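Local structure of haloperoxidase (1QHB) at residues Leu27-Val32 with Ile570-Ser575; Asp133-Asp138 with Val383-Thr388. The protein catalyses the vanadate-dependent halogenation of organic substrates, using hydrogen peroxide to oxidise bromide, and assembles as a homododecamer that also binds calcium. All blocks are in the same frame, centred on the assembly; numbering follows the deposited sequence.

Contact 1 of 2, residues Leu27-Val32 with Ile570-Ser575; sequences LARGAV and ILEEQS
The flat guanidinium of Arg29 meets Glu572 and Glu573 at its edge, near its own plane, in a salt-bridge network that ties the segment at the end of helix 11-28 to the C-terminal end of helix 553-574. Its plane lies 25° from the Glu572 carboxylate and 35° from that of Glu573. NH1 and NH2 converge end-on on one oxygen, with NH1 2.8 Å and NH2 3.0 Å from Glu573 OE2. NH2 also donates to Glu572 OE1 at 3.2 Å, reaching its anti lone pair, and NE adds a weak bond to that oxygen. The arginine spans the gap because its chain is extended from CG to NE, while the nearest CA atoms, of Arg29 and Glu572, stay 11.0 Å apart. Glu573 turns its other oxygen, OE1, to Arg19 of a second subunit and to the backbone N of Gly136. Replacing Arg29 with a leucine would probably leave Glu572 OE1 and Glu573 OE2 without their shared positive partner, and the Glu572 carboxylate freer to turn. Near the end of helix 553-574, Ser575 OG donates to Glu572 O at 2.6 Å.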
ATOM      1  N   LEU A  27       3.077 -13.765 -14.271  1.00 12.07           N
ATOM      2  CA  LEU A  27       1.668 -13.404 -14.122  1.00 15.32           C
ATOM      3  C   LEU A  27       1.220 -12.580 -15.338  1.00 15.63           C
ATOM      4  O   LEU A  27       0.168 -12.824 -15.953  1.00 15.81           O
ATOM      5  CB  LEU A  27       1.454 -12.594 -12.824  1.00  8.48           C
ATOM      6  CG  LEU A  27       0.059 -12.032 -12.624  1.00 16.80           C
ATOM      7  CD1 LEU A  27      -0.998 -13.131 -12.502  1.00 12.79           C
ATOM      8  CD2 LEU A  27      -0.013 -11.219 -11.339  1.00 14.16           C
ATOM      9  N   ALA A  28       2.055 -11.662 -15.825  1.00 11.11           N
ATOM     10  CA  ALA A  28       1.700 -10.847 -16.962  1.00 12.73           C
ATOM     11  C   ALA A  28       1.579 -11.637 -18.245  1.00 13.53           C
ATOM     12  O   ALA A  28       0.912 -11.118 -19.168  1.00 14.44           O
ATOM     13  CB  ALA A  28       2.660  -9.675 -17.155  1.00  8.16           C
ATOM     14  N   ARG A  29       2.075 -12.874 -18.374  1.00 16.06           N
ATOM     15  CA  ARG A  29       1.906 -13.584 -19.636  1.00 17.16           C
ATOM     16  C   ARG A  29       0.449 -13.936 -19.886  1.00 15.67           C
ATOM     17  O   ARG A  29       0.139 -14.090 -21.061  1.00 20.48           O
ATOM     18  CB  ARG A  29       2.586 -14.940 -19.764  1.00 20.38           C
ATOM     19  CG  ARG A  29       4.085 -14.867 -19.724  1.00 16.70           C
ATOM     20  CD  ARG A  29       4.582 -16.302 -20.006  1.00 16.60           C
ATOM     21  NE  ARG A  29       6.002 -16.294 -19.688  1.00 18.44           N
ATOM     22  CZ  ARG A  29       6.589 -16.826 -18.639  1.00 18.92           C
ATOM     23  NH1 ARG A  29       5.958 -17.473 -17.679  1.00 11.11           N
ATOM     24  NH2 ARG A  29       7.892 -16.663 -18.651  1.00 17.34           N
ATOM     25  N   GLY A  30      -0.352 -14.054 -18.844  1.00 13.98           N
ATOM     26  CA  GLY A  30      -1.761 -14.351 -19.035  1.00 16.70           C
ATOM     27  C   GLY A  30      -1.894 -15.881 -18.961  1.00 18.09           C
ATOM     28  O   GLY A  30      -0.880 -16.582 -18.952  1.00 21.05           O
ATOM     29  N   ALA A  31      -3.112 -16.333 -18.881  1.00 17.98           N
ATOM     30  CA  ALA A  31      -3.407 -17.764 -18.824  1.00 22.99           C
ATOM     31  C   ALA A  31      -4.376 -18.053 -19.962  1.00 22.61           C
ATOM     32  O   ALA A  31      -5.134 -17.160 -20.342  1.00 24.54           O
ATOM     33  CB  ALA A  31      -3.956 -18.128 -17.450  1.00 12.56           C
ATOM     34  N   VAL A  32      -4.242 -19.155 -20.682  1.00 22.94           N
ATOM     35  CA  VAL A  32      -5.218 -19.450 -21.734  1.00 20.89           C
ATOM     36  C   VAL A  32      -6.052 -20.639 -21.261  1.00 21.68           C
ATOM     37  O   VAL A  32      -5.606 -21.519 -20.531  1.00 21.58           O
ATOM     38  CB  VAL A  32      -4.617 -19.728 -23.107  1.00 24.89           C
ATOM     39  CG1 VAL A  32      -3.749 -18.526 -23.548  1.00 26.44           C
ATOM     40  CG2 VAL A  32      -3.774 -20.968 -23.083  1.00 20.82           C
ATOM     41  N   ILE A 570      10.651 -20.744 -18.667  1.00 10.33           N
ATOM     42  CA  ILE A 570      11.691 -20.831 -17.657  1.00 10.15           C
ATOM     43  C   ILE A 570      12.921 -19.983 -18.037  1.00 10.09           C
ATOM     44  O   ILE A 570      13.543 -19.214 -17.270  1.00  9.73           O
ATOM     45  CB  ILE A 570      12.114 -22.299 -17.432  1.00 10.37           C
ATOM     46  CG1 ILE A 570      10.948 -23.029 -16.730  1.00  8.76           C
ATOM     47  CG2 ILE A 570      13.396 -22.369 -16.676  1.00  7.42           C
ATOM     48  CD1 ILE A 570      11.079 -24.556 -16.650  1.00 10.60           C
ATOM     49  N   LEU A 571      13.322 -20.094 -19.291  1.00  8.89           N
ATOM     50  CA  LEU A 571      14.511 -19.271 -19.646  1.00  7.29           C
ATOM     51  C   LEU A 571      14.215 -17.786 -19.475  1.00  7.77           C
ATOM     52  O   LEU A 571      15.087 -17.035 -19.025  1.00 10.74           O
ATOM     53  CB  LEU A 571      14.892 -19.488 -21.108  1.00  9.36           C
ATOM     54  CG  LEU A 571      15.524 -20.871 -21.332  1.00 12.66           C
ATOM     55  CD1 LEU A 571      15.767 -21.060 -22.815  1.00  8.74           C
ATOM     56  CD2 LEU A 571      16.779 -20.979 -20.507  1.00  6.83           C
ATOM     57  N   GLU A 572      13.029 -17.351 -19.876  1.00  6.18           N
ATOM     58  CA  GLU A 572      12.695 -15.916 -19.734  1.00 11.51           C
ATOM     59  C   GLU A 572      12.699 -15.417 -18.290  1.00 10.13           C
ATOM     60  O   GLU A 572      13.184 -14.321 -18.036  1.00  9.74           O
ATOM     61  CB  GLU A 572      11.303 -15.530 -20.265  1.00  9.88           C
ATOM     62  CG  GLU A 572      11.222 -15.828 -21.769  1.00 22.82           C
ATOM     63  CD  GLU A 572       9.825 -15.579 -22.314  1.00 35.31           C
ATOM     64  OE1 GLU A 572       8.867 -15.582 -21.503  1.00 30.90           O
ATOM     65  OE2 GLU A 572       9.710 -15.383 -23.545  1.00 36.17           O
ATOM     66  N   GLU A 573      12.150 -16.225 -17.388  1.00  7.36           N
ATOM     67  CA  GLU A 573      12.138 -15.858 -15.973  1.00  9.26           C
ATOM     68  C   GLU A 573      13.532 -15.869 -15.365  1.00 11.18           C
ATOM     69  O   GLU A 573      13.802 -14.936 -14.580  1.00 10.09           O
ATOM     70  CB  GLU A 573      11.231 -16.815 -15.209  1.00  5.86           C
ATOM     71  CG  GLU A 573       9.767 -16.456 -15.466  1.00  6.02           C
ATOM     72  CD  GLU A 573       8.874 -17.624 -15.040  1.00  9.77           C
ATOM     73  OE1 GLU A 573       9.017 -18.162 -13.922  1.00  9.72           O
ATOM     74  OE2 GLU A 573       8.031 -17.959 -15.900  1.00 10.90           O
ATOM     75  N   GLN A 574      14.348 -16.814 -15.769  1.00 10.12           N
ATOM     76  CA  GLN A 574      15.717 -16.899 -15.298  1.00  9.01           C
ATOM     77  C   GLN A 574      16.609 -15.819 -15.849  1.00 11.76           C
ATOM     78  O   GLN A 574      17.648 -15.507 -15.240  1.00 12.77           O
ATOM     79  CB  GLN A 574      16.297 -18.274 -15.672  1.00  8.23           C
ATOM     80  CG  GLN A 574      15.835 -19.301 -14.625  1.00  9.07           C
ATOM     81  CD  GLN A 574      16.532 -20.655 -14.888  1.00 14.75           C
ATOM     82  OE1 GLN A 574      17.376 -20.789 -15.756  1.00 13.43           O
ATOM     83  NE2 GLN A 574      16.153 -21.648 -14.097  1.00  6.69           N
ATOM     84  N   SER A 575      16.219 -15.127 -16.910  1.00 10.99           N
ATOM     85  CA  SER A 575      17.026 -14.070 -17.481  1.00 10.96           C
ATOM     86  C   SER A 575      17.090 -12.888 -16.535  1.00 12.36           C
ATOM     87  O   SER A 575      18.053 -12.127 -16.603  1.00 12.47           O
ATOM     88  CB  SER A 575      16.503 -13.615 -18.846  1.00 10.16           C
ATOM     89  OG  SER A 575      15.259 -12.946 -18.704  1.00 18.93           O
TER

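Contact 2 of 2, residues Asp133-Asp138 with Val383-Thr388; sequences DLEGPD and VTEVAT
A buried pair of acid groups joins the loop 133-138, which lies between strand 123-124 and helix 153-167, to the long helix 376-402. Glu135 reaches out from the loop and Glu385 from the helix, their side chains crossing at about a right angle while the carboxylates lie nearly coplanar, 19° apart. Glu135 OE2 and Glu385 OE2 are only 2.5 Å apart, a spacing at which one of the acids probably holds a proton. Glu135 OE1, 3.1 Å from Glu385 OE2, faces it as a second acceptor. The CG of Glu135 sits between the backbone N and the carbonyl carbon (chi1 68°), and the chain beyond is extended, which carries the carboxylate across to the helix. Gln574 NE2 donates to Glu135 OE1 and weakly to Glu385 OE2. Arg389 of a second subunit forms a salt bridge with Glu385 OE1, which would probably offset part of the negative charge.

A water makes the second link, donating to Asp133 OD2 at 2.9 Å and lying 2.7 Å from Thr388 OG1, about one helical turn beyond Glu385. The other oxygen, Asp133 OD1, closes an Asx turn by accepting from Glu135 N at 3.1 Å through its anti lone pair, which shapes the loop just where Glu135 leaves it. Arg389 and Lys392, farther along the same helix, form salt bridges with OD1 and OD2 of Asp133.

Around this polar seam the fold is helical: Val383 and Val386 pack on helix 484-499, Val386 also meets Ile570 of helix 553-574, Pro137 rests on Ile566 of that helix, and Glu385 packs against its counterpart in the second subunit.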
ATOM      1  N   ASP A 133       4.677 -24.354  -8.950  1.00  8.83           N
ATOM      2  CA  ASP A 133       6.102 -24.525  -9.166  1.00  8.31           C
ATOM      3  C   ASP A 133       6.706 -23.131  -8.932  1.00  8.18           C
ATOM      4  O   ASP A 133       6.047 -22.159  -9.264  1.00  6.88           O
ATOM      5  CB  ASP A 133       6.492 -24.956 -10.587  1.00  7.56           C
ATOM      6  CG  ASP A 133       7.824 -25.701 -10.561  1.00  9.05           C
ATOM      7  OD1 ASP A 133       8.861 -25.047 -10.601  1.00 10.43           O
ATOM      8  OD2 ASP A 133       7.839 -26.962 -10.448  1.00 10.60           O
ATOM      9  N   LEU A 134       7.944 -23.091  -8.480  1.00  8.66           N
ATOM     10  CA  LEU A 134       8.672 -21.890  -8.234  1.00  7.43           C
ATOM     11  C   LEU A 134       9.202 -21.227  -9.501  1.00 10.73           C
ATOM     12  O   LEU A 134       9.593 -20.037  -9.486  1.00 10.72           O
ATOM     13  CB  LEU A 134       9.797 -22.175  -7.213  1.00  6.06           C
ATOM     14  CG  LEU A 134       9.344 -22.641  -5.824  1.00 13.80           C
ATOM     15  CD1 LEU A 134      10.543 -22.693  -4.876  1.00  7.26           C
ATOM     16  CD2 LEU A 134       8.238 -21.791  -5.202  1.00  9.03           C
ATOM     17  N   GLU A 135       9.204 -21.931 -10.634  1.00  8.75           N
ATOM     18  CA  GLU A 135       9.719 -21.266 -11.851  1.00 11.28           C
ATOM     19  C   GLU A 135       8.957 -21.728 -13.064  1.00 11.89           C
ATOM     20  O   GLU A 135       8.448 -22.870 -13.093  1.00 14.51           O
ATOM     21  CB  GLU A 135      11.207 -21.519 -12.024  1.00 11.64           C
ATOM     22  CG  GLU A 135      11.587 -22.952 -12.343  1.00 10.16           C
ATOM     23  CD  GLU A 135      13.054 -23.231 -12.498  1.00 14.24           C
ATOM     24  OE1 GLU A 135      13.915 -22.316 -12.321  1.00 15.10           O
ATOM     25  OE2 GLU A 135      13.383 -24.396 -12.802  1.00 13.65           O
ATOM     26  N   GLY A 136       8.925 -20.904 -14.088  1.00 10.39           N
ATOM     27  CA  GLY A 136       8.217 -21.277 -15.322  1.00  7.39           C
ATOM     28  C   GLY A 136       6.728 -21.040 -15.262  1.00  9.11           C
ATOM     29  O   GLY A 136       6.137 -20.726 -14.230  1.00  9.59           O
ATOM     30  N   PRO A 137       6.070 -21.164 -16.416  1.00 10.75           N
ATOM     31  CA  PRO A 137       4.631 -21.031 -16.493  1.00  9.14           C
ATOM     32  C   PRO A 137       3.890 -22.011 -15.600  1.00 10.99           C
ATOM     33  O   PRO A 137       4.295 -23.204 -15.512  1.00  9.02           O
ATOM     34  CB  PRO A 137       4.286 -21.369 -17.933  1.00  8.53           C
ATOM     35  CG  PRO A 137       5.563 -21.306 -18.661  1.00 10.77           C
ATOM     36  CD  PRO A 137       6.687 -21.550 -17.718  1.00  7.60           C
ATOM     37  N   ASP A 138       2.848 -21.493 -14.950  1.00  7.98           N
ATOM     38  CA  ASP A 138       2.069 -22.404 -14.063  1.00  7.84           C
ATOM     39  C   ASP A 138       1.499 -23.504 -14.954  1.00  9.09           C
ATOM     40  O   ASP A 138       1.149 -23.261 -16.096  1.00  7.33           O
ATOM     41  CB  ASP A 138       0.996 -21.647 -13.267  1.00  6.76           C
ATOM     42  CG  ASP A 138       0.006 -22.538 -12.551  1.00  9.27           C
ATOM     43  OD1 ASP A 138       0.443 -23.148 -11.538  1.00 11.07           O
ATOM     44  OD2 ASP A 138      -1.188 -22.716 -12.863  1.00 10.80           O
ATOM     45  N   VAL A 383      19.000 -28.796 -18.383  1.00 11.38           N
ATOM     46  CA  VAL A 383      18.256 -29.705 -19.255  1.00 10.09           C
ATOM     47  C   VAL A 383      17.376 -30.663 -18.476  1.00 12.28           C
ATOM     48  O   VAL A 383      16.367 -31.231 -18.947  1.00 11.60           O
ATOM     49  CB  VAL A 383      19.275 -30.406 -20.165  1.00 13.53           C
ATOM     50  CG1 VAL A 383      20.150 -31.390 -19.387  1.00  8.99           C
ATOM     51  CG2 VAL A 383      18.539 -31.165 -21.256  1.00 12.49           C
ATOM     52  N   THR A 384      17.824 -31.005 -17.266  1.00 10.61           N
ATOM     53  CA  THR A 384      17.101 -31.982 -16.434  1.00 13.58           C
ATOM     54  C   THR A 384      16.065 -31.299 -15.568  1.00 12.79           C
ATOM     55  O   THR A 384      15.012 -31.885 -15.367  1.00 13.25           O
ATOM     56  CB  THR A 384      18.062 -32.761 -15.497  1.00 15.71           C
ATOM     57  OG1 THR A 384      18.783 -31.806 -14.699  1.00 14.55           O
ATOM     58  CG2 THR A 384      19.090 -33.544 -16.288  1.00  9.50           C
ATOM     59  N   GLU A 385      16.295 -30.061 -15.127  1.00 14.70           N
ATOM     60  CA  GLU A 385      15.335 -29.395 -14.220  1.00 12.51           C
ATOM     61  C   GLU A 385      14.040 -28.988 -14.889  1.00 11.80           C
ATOM     62  O   GLU A 385      13.014 -28.911 -14.205  1.00 11.73           O
ATOM     63  CB  GLU A 385      15.975 -28.199 -13.532  1.00 11.57           C
ATOM     64  CG  GLU A 385      15.652 -26.807 -14.077  1.00 11.31           C
ATOM     65  CD  GLU A 385      16.439 -25.717 -13.378  1.00 19.03           C
ATOM     66  OE1 GLU A 385      17.657 -25.897 -13.167  1.00 16.19           O
ATOM     67  OE2 GLU A 385      15.882 -24.638 -13.007  1.00 14.93           O
ATOM     68  N   VAL A 386      14.021 -28.759 -16.204  1.00 11.65           N
ATOM     69  CA  VAL A 386      12.772 -28.377 -16.862  1.00 10.10           C
ATOM     70  C   VAL A 386      11.848 -29.576 -16.915  1.00 12.45           C
ATOM     71  O   VAL A 386      10.688 -29.350 -17.193  1.00 12.13           O
ATOM     72  CB  VAL A 386      12.987 -27.867 -18.291  1.00 12.76           C
ATOM     73  CG1 VAL A 386      13.892 -26.649 -18.243  1.00 12.25           C
ATOM     74  CG2 VAL A 386      13.636 -28.890 -19.250  1.00  8.45           C
ATOM     75  N   ALA A 387      12.323 -30.819 -16.797  1.00 10.60           N
ATOM     76  CA  ALA A 387      11.442 -31.968 -16.966  1.00 10.92           C
ATOM     77  C   ALA A 387      10.238 -32.016 -16.064  1.00 10.70           C
ATOM     78  O   ALA A 387       9.129 -32.340 -16.512  1.00 12.09           O
ATOM     79  CB  ALA A 387      12.226 -33.276 -16.897  1.00  7.37           C
ATOM     80  N   THR A 388      10.358 -31.755 -14.774  1.00  9.92           N
ATOM     81  CA  THR A 388       9.195 -31.848 -13.876  1.00  7.67           C
ATOM     82  C   THR A 388       8.255 -30.683 -14.054  1.00  9.54           C
ATOM     83  O   THR A 388       7.035 -30.858 -13.966  1.00 11.14           O
ATOM     84  CB  THR A 388       9.658 -31.968 -12.417  1.00  7.93           C
ATOM     85  OG1 THR A 388      10.682 -30.972 -12.197  1.00 10.44           O
ATOM     86  CG2 THR A 388      10.208 -33.357 -12.175  1.00  7.17           C
TER
HETATM   87  O   HOH W   1       9.568 -29.307 -10.346  1.00 16.31           O

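Overall arrangement
Contact 1 lies toward the periphery, its centre about 25 Å from the chain centre and only partly buried; contact 2 is buried, its centre about 18 Å from the same point. Their centres are about 12 Å apart, and both border the second subunit. They hold different pairs of elements, yet residues 570-575 connect them directly: besides the polar links from Glu573 and Gln574, Ile570 CG1 packs 3.5 Å from Gly136 CA. Both draw on an arginine of the second subunit. The chemistry differs in what meets across each contact: opposite charges in the outer one, two acids in the inner one, with a water bridge alongside.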